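Local structure of tryptophan synthase alpha-subunit (Pyrococcus furiosus, 1GEQ) at residues A[49-54]-A[222-227]; A[194-199]-A[207-212]. The protein catalyses, as the alpha subunit of tryptophan synthase, the aldol cleavage of indoleglycerol phosphate to indole and glyceraldehyde 3-phosphate. One frame throughout, in Å; residues are numbered along the deposited sequence.

Contact 1 of 2, residues A[49-54]-A[222-227]; sequences KTIQES and ALVKII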
loop_
_atom_site.group_PDB
_atom_site.type_symbol
_atom_site.label_atom_id
_atom_site.label_comp_id
_atom_site.label_asym_id
_atom_site.label_seq_id
_atom_site.Cartn_x
_atom_site.Cartn_y
_atom_site.Cartn_z
ATOM N N LYS A 49 -4.888 -14.402 0.682
ATOM C CA LYS A 49 -4.335 -15.270 1.722
ATOM C C LYS A 49 -2.936 -14.911 2.217
ATOM O O LYS A 49 -2.702 -14.841 3.423
ATOM C CB LYS A 49 -4.368 -16.727 1.240
ATOM C CG LYS A 49 -3.626 -17.723 2.135
ATOM C CD LYS A 49 -4.124 -19.153 1.902
ATOM C CE LYS A 49 -3.004 -20.184 2.010
ATOM N NZ LYS A 49 -2.177 -20.263 0.768
ATOM N N THR A 50 -2.008 -14.679 1.295
ATOM C CA THR A 50 -0.646 -14.353 1.682
ATOM C C THR A 50 -0.602 -13.150 2.624
ATOM O O THR A 50 0.057 -13.200 3.667
ATOM C CB THR A 50 0.232 -14.093 0.437
ATOM O OG1 THR A 50 0.229 -15.261 -0.391
ATOM C CG2 THR A 50 1.668 -13.775 0.842
ATOM N N ILE A 51 -1.321 -12.085 2.279
ATOM C CA ILE A 51 -1.337 -10.892 3.121
ATOM C C ILE A 51 -2.066 -11.144 4.445
ATOM O O ILE A 51 -1.628 -10.673 5.495
ATOM C CB ILE A 51 -1.982 -9.688 2.375
ATOM C CG1 ILE A 51 -1.180 -9.383 1.110
ATOM C CG2 ILE A 51 -1.996 -8.449 3.267
ATOM C CD1 ILE A 51 0.251 -8.968 1.387
ATOM N N GLN A 52 -3.174 -11.884 4.407
ATOM C CA GLN A 52 -3.913 -12.181 5.635
ATOM C C GLN A 52 -2.988 -12.878 6.640
ATOM O O GLN A 52 -2.982 -12.554 7.827
ATOM C CB GLN A 52 -5.127 -13.082 5.337
ATOM C CG GLN A 52 -6.219 -12.445 4.459
ATOM C CD GLN A 52 -7.392 -13.391 4.216
ATOM O OE1 GLN A 52 -8.378 -13.033 3.575
ATOM N NE2 GLN A 52 -7.279 -14.608 4.730
ATOM N N GLU A 53 -2.201 -13.833 6.161
ATOM C CA GLU A 53 -1.281 -14.562 7.027
ATOM C C GLU A 53 -0.218 -13.659 7.651
ATOM O O GLU A 53 0.282 -13.954 8.740
ATOM C CB GLU A 53 -0.619 -15.705 6.249
ATOM C CG GLU A 53 -1.594 -16.809 5.854
ATOM C CD GLU A 53 -0.946 -17.933 5.063
ATOM O OE1 GLU A 53 -1.631 -18.943 4.799
ATOM O OE2 GLU A 53 0.244 -17.817 4.702
ATOM N N SER A 54 0.122 -12.559 6.976
ATOM C CA SER A 54 1.125 -11.640 7.508
ATOM C C SER A 54 0.507 -10.831 8.637
ATOM O O SER A 54 1.173 -10.551 9.641
ATOM C CB SER A 54 1.656 -10.703 6.415
ATOM O OG SER A 54 0.636 -9.836 5.947
ATOM N N ALA A 222 4.380 -11.009 -3.213
ATOM C CA ALA A 222 5.645 -11.632 -3.595
ATOM C C ALA A 222 6.728 -11.370 -2.556
ATOM O O ALA A 222 7.650 -12.164 -2.398
ATOM C CB ALA A 222 6.097 -11.133 -4.967
ATOM N N LEU A 223 6.620 -10.259 -1.839
ATOM C CA LEU A 223 7.609 -9.929 -0.823
ATOM C C LEU A 223 7.231 -10.509 0.534
ATOM O O LEU A 223 8.072 -11.078 1.233
ATOM C CB LEU A 223 7.759 -8.407 -0.692
ATOM C CG LEU A 223 8.174 -7.639 -1.948
ATOM C CD1 LEU A 223 8.180 -6.143 -1.639
ATOM C CD2 LEU A 223 9.536 -8.103 -2.417
ATOM N N VAL A 224 5.970 -10.349 0.917
ATOM C CA VAL A 224 5.523 -10.853 2.206
ATOM C C VAL A 224 5.665 -12.376 2.284
ATOM O O VAL A 224 5.866 -12.924 3.363
ATOM C CB VAL A 224 4.061 -10.431 2.493
ATOM C CG1 VAL A 224 3.964 -8.905 2.527
ATOM C CG2 VAL A 224 3.147 -10.989 1.433
ATOM N N LYS A 225 5.565 -13.055 1.143
ATOM C CA LYS A 225 5.717 -14.508 1.120
ATOM C C LYS A 225 7.138 -14.873 1.551
ATOM O O LYS A 225 7.355 -15.859 2.251
ATOM C CB LYS A 225 5.461 -15.053 -0.286
ATOM C CG LYS A 225 6.058 -16.429 -0.515
ATOM C CD LYS A 225 5.866 -16.884 -1.952
ATOM C CE LYS A 225 6.760 -18.071 -2.276
ATOM N NZ LYS A 225 8.205 -17.697 -2.208
ATOM N N ILE A 226 8.104 -14.075 1.114
ATOM C CA ILE A 226 9.498 -14.303 1.463
ATOM C C ILE A 226 9.680 -14.066 2.951
ATOM O O ILE A 226 10.337 -14.850 3.636
ATOM C CB ILE A 226 10.423 -13.361 0.649
ATOM C CG1 ILE A 226 10.309 -13.707 -0.841
ATOM C CG2 ILE A 226 11.875 -13.491 1.124
ATOM C CD1 ILE A 226 11.123 -12.810 -1.755
ATOM N N ILE A 227 9.073 -13.004 3.466
ATOM C CA ILE A 227 9.191 -12.701 4.881
ATOM C C ILE A 227 8.602 -13.820 5.748
ATOM O O ILE A 227 9.191 -14.201 6.757
ATOM C CB ILE A 227 8.513 -11.355 5.214
ATOM C CG1 ILE A 227 9.301 -10.220 4.545
ATOM C CG2 ILE A 227 8.432 -11.158 6.734
ATOM C CD1 ILE A 227 8.699 -8.836 4.726
#
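Val224 sends its CG2 methyl between two side chains of the facing helix, Thr50 and Ile51, and these methyl contacts carry most of the interface. The Thr50 CG2 to Val224 CG2 distance of 3.2 Å is shorter than normal van der Waals contact, so the packing is tight at this one methyl pair. Threonine meets its partner through carbon: CG2, anti to the backbone N, points the methyl at Val224, while OG1 lies beside the backbone N and anti to the carbonyl carbon (chi1 -59°). Ile51 comes in from the next position, its CD1 lying 3.5 Å from Val224 CG2 and 3.9 Å from Val224 CG1, the two side chains meeting nearly at right angles.

The segments belong to helices 49-60 and 221-230 of a TIM barrel, the first following strand 35-38 and the second strand 216-219. The axes of the two segments pass 9.2 Å apart at 46°. Tyr10 of strand 6-12 touches both Ile51 and Val224, which ties this helix pair to the barrel wall, and the side chain of Ile51 lies about 4 Å from that of the active-site proton acceptor Asp47.

At the margin, Lys225 contributes backbone and CB, with Thr50 CG2 4.0 Å from Lys225 N; the rest of the lysine leads away. None of the contacts between the two segments is a hydrogen bond; the hydroxyl of Ser54 is hydrogen-bonded to that of Thr12 in strand 6-12.

Contact 2 of 2, residues A[194-199]-A[207-212]; sequences VAVGFG and VSLLKE
At the edge of the Phe198 ring, near its plane, stands the Leu209 methyl CD2, 3.8 Å from Phe198 CD1 and 4.2 Å from Phe198 CE1. The leucine therefore abuts the rim of the ring and does not stack on it. One face of the ring is taken by Val196, whose CB lies 3.7 Å above the plane of Phe198, over its centre. The other Leu209 branch turns to the strand, with CD1 3.9 Å from Val196 CG2. With CG beside the backbone N (chi1 -67°) and CD1 extended (chi2 170°), the fork is directed at the strand, and its two methyls divide between Val196 and Phe198, just past the strand end.

These residues belong to the beta-alpha-beta unit of strand 194-197, helix 203-211 and strand 216-219, the repeating element of the TIM barrel. Leu162 of the preceding strand touches both Val196 and Phe198, and helix 177-189 adds Leu183 against Val196, Ala179 against Phe198 and Tyr180 against Leu209.

All three side chains are buried and meet through carbon alone, at ordinary van der Waals distances, consistent with an attachment that rests on dispersion and the hydrophobic effect and has little directional preference.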
loop_
_atom_site.group_PDB
_atom_site.type_symbol
_atom_site.label_atom_id
_atom_site.label_comp_id
_atom_site.label_asym_id
_atom_site.label_seq_id
_atom_site.Cartn_x
_atom_site.Cartn_y
_atom_site.Cartn_z
ATOM N N VAL A 194 -2.099 6.240 -11.283
ATOM C CA VAL A 194 -2.683 4.973 -10.861
ATOM C C VAL A 194 -1.586 3.967 -10.553
ATOM O O VAL A 194 -0.599 3.875 -11.283
ATOM C CB VAL A 194 -3.593 4.374 -11.982
ATOM C CG1 VAL A 194 -4.050 2.982 -11.600
ATOM C CG2 VAL A 194 -4.792 5.278 -12.219
ATOM N N ALA A 195 -1.761 3.222 -9.467
ATOM C CA ALA A 195 -0.814 2.182 -9.092
ATOM C C ALA A 195 -1.661 0.910 -9.073
ATOM O O ALA A 195 -2.858 0.965 -8.743
ATOM C CB ALA A 195 -0.229 2.461 -7.699
ATOM N N VAL A 196 -1.071 -0.215 -9.450
ATOM C CA VAL A 196 -1.813 -1.473 -9.474
ATOM C C VAL A 196 -1.204 -2.526 -8.548
ATOM O O VAL A 196 0.017 -2.638 -8.430
ATOM C CB VAL A 196 -1.859 -2.074 -10.900
ATOM C CG1 VAL A 196 -2.560 -1.108 -11.859
ATOM C CG2 VAL A 196 -0.427 -2.368 -11.386
ATOM N N GLY A 197 -2.082 -3.278 -7.887
ATOM C CA GLY A 197 -1.654 -4.346 -6.997
ATOM C C GLY A 197 -2.421 -5.553 -7.488
ATOM O O GLY A 197 -3.494 -5.880 -6.970
ATOM N N PHE A 198 -1.885 -6.189 -8.523
ATOM C CA PHE A 198 -2.534 -7.332 -9.140
ATOM C C PHE A 198 -1.875 -8.675 -8.834
ATOM O O PHE A 198 -2.151 -9.660 -9.516
ATOM C CB PHE A 198 -2.574 -7.128 -10.658
ATOM C CG PHE A 198 -3.428 -5.959 -11.116
ATOM C CD1 PHE A 198 -3.282 -5.453 -12.404
ATOM C CD2 PHE A 198 -4.413 -5.414 -10.294
ATOM C CE1 PHE A 198 -4.111 -4.433 -12.873
ATOM C CE2 PHE A 198 -5.242 -4.397 -10.748
ATOM C CZ PHE A 198 -5.092 -3.902 -12.043
ATOM N N GLY A 199 -0.991 -8.707 -7.839
ATOM C CA GLY A 199 -0.331 -9.953 -7.479
ATOM C C GLY A 199 0.845 -10.286 -8.378
ATOM O O GLY A 199 1.013 -11.425 -8.811
ATOM N N VAL A 207 6.702 -5.451 -16.677
ATOM C CA VAL A 207 6.847 -4.903 -18.024
ATOM C C VAL A 207 5.484 -4.701 -18.691
ATOM O O VAL A 207 5.200 -3.641 -19.252
ATOM C CB VAL A 207 7.715 -5.831 -18.906
ATOM C CG1 VAL A 207 7.788 -5.294 -20.328
ATOM C CG2 VAL A 207 9.114 -5.950 -18.304
ATOM N N SER A 208 4.643 -5.725 -18.627
ATOM C CA SER A 208 3.311 -5.666 -19.216
ATOM C C SER A 208 2.439 -4.565 -18.609
ATOM O O SER A 208 1.801 -3.795 -19.334
ATOM C CB SER A 208 2.606 -7.010 -19.042
ATOM O OG SER A 208 1.243 -6.903 -19.408
ATOM N N LEU A 209 2.410 -4.491 -17.280
ATOM C CA LEU A 209 1.590 -3.493 -16.608
ATOM C C LEU A 209 2.038 -2.060 -16.896
ATOM O O LEU A 209 1.210 -1.181 -17.106
ATOM C CB LEU A 209 1.560 -3.770 -15.105
ATOM C CG LEU A 209 0.823 -5.088 -14.788
ATOM C CD1 LEU A 209 1.022 -5.465 -13.326
ATOM C CD2 LEU A 209 -0.652 -4.935 -15.114
ATOM N N LEU A 210 3.343 -1.817 -16.918
ATOM C CA LEU A 210 3.823 -0.475 -17.216
ATOM C C LEU A 210 3.484 -0.145 -18.667
ATOM O O LEU A 210 3.055 0.961 -18.971
ATOM C CB LEU A 210 5.339 -0.388 -16.977
ATOM C CG LEU A 210 5.750 -0.409 -15.496
ATOM C CD1 LEU A 210 7.266 -0.324 -15.370
ATOM C CD2 LEU A 210 5.088 0.758 -14.772
ATOM N N LYS A 211 3.651 -1.121 -19.555
ATOM C CA LYS A 211 3.359 -0.908 -20.966
ATOM C C LYS A 211 1.885 -0.552 -21.178
ATOM O O LYS A 211 1.542 0.195 -22.100
ATOM C CB LYS A 211 3.732 -2.160 -21.768
ATOM C CG LYS A 211 3.682 -1.978 -23.277
ATOM C CD LYS A 211 4.367 -3.136 -24.012
ATOM C CE LYS A 211 3.714 -4.481 -23.711
ATOM N NZ LYS A 211 4.310 -5.584 -24.527
ATOM N N GLU A 212 1.016 -1.076 -20.317
ATOM C CA GLU A 212 -0.416 -0.812 -20.412
ATOM C C GLU A 212 -0.856 0.476 -19.722
ATOM O O GLU A 212 -2.048 0.742 -19.610
ATOM C CB GLU A 212 -1.216 -1.989 -19.848
ATOM C CG GLU A 212 -1.128 -3.230 -20.704
ATOM C CD GLU A 212 -1.797 -3.041 -22.052
ATOM O OE1 GLU A 212 -1.260 -3.551 -23.056
ATOM O OE2 GLU A 212 -2.861 -2.386 -22.100
#

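Both contacts are apolar and belong to one TIM barrel, contact 1 between two helices and contact 2 between a strand with its following residue and a helix. Contact 1 pairs helices far apart in sequence, which meet over strand 6-12, the strand lying between 35-38 and 216-219 in the closed sheet; contact 2 seats a helix on the strand just before it. Contact 2 is buried throughout, whereas contact 1 runs from a buried valine out to an exposed lysine. Contact 1 is mainly methyl against methyl, one pair unusually tight, while contact 2 adds a ring edge to a methyl pair at ordinary distances. Their centres are about 19 Å apart, and the two do not touch.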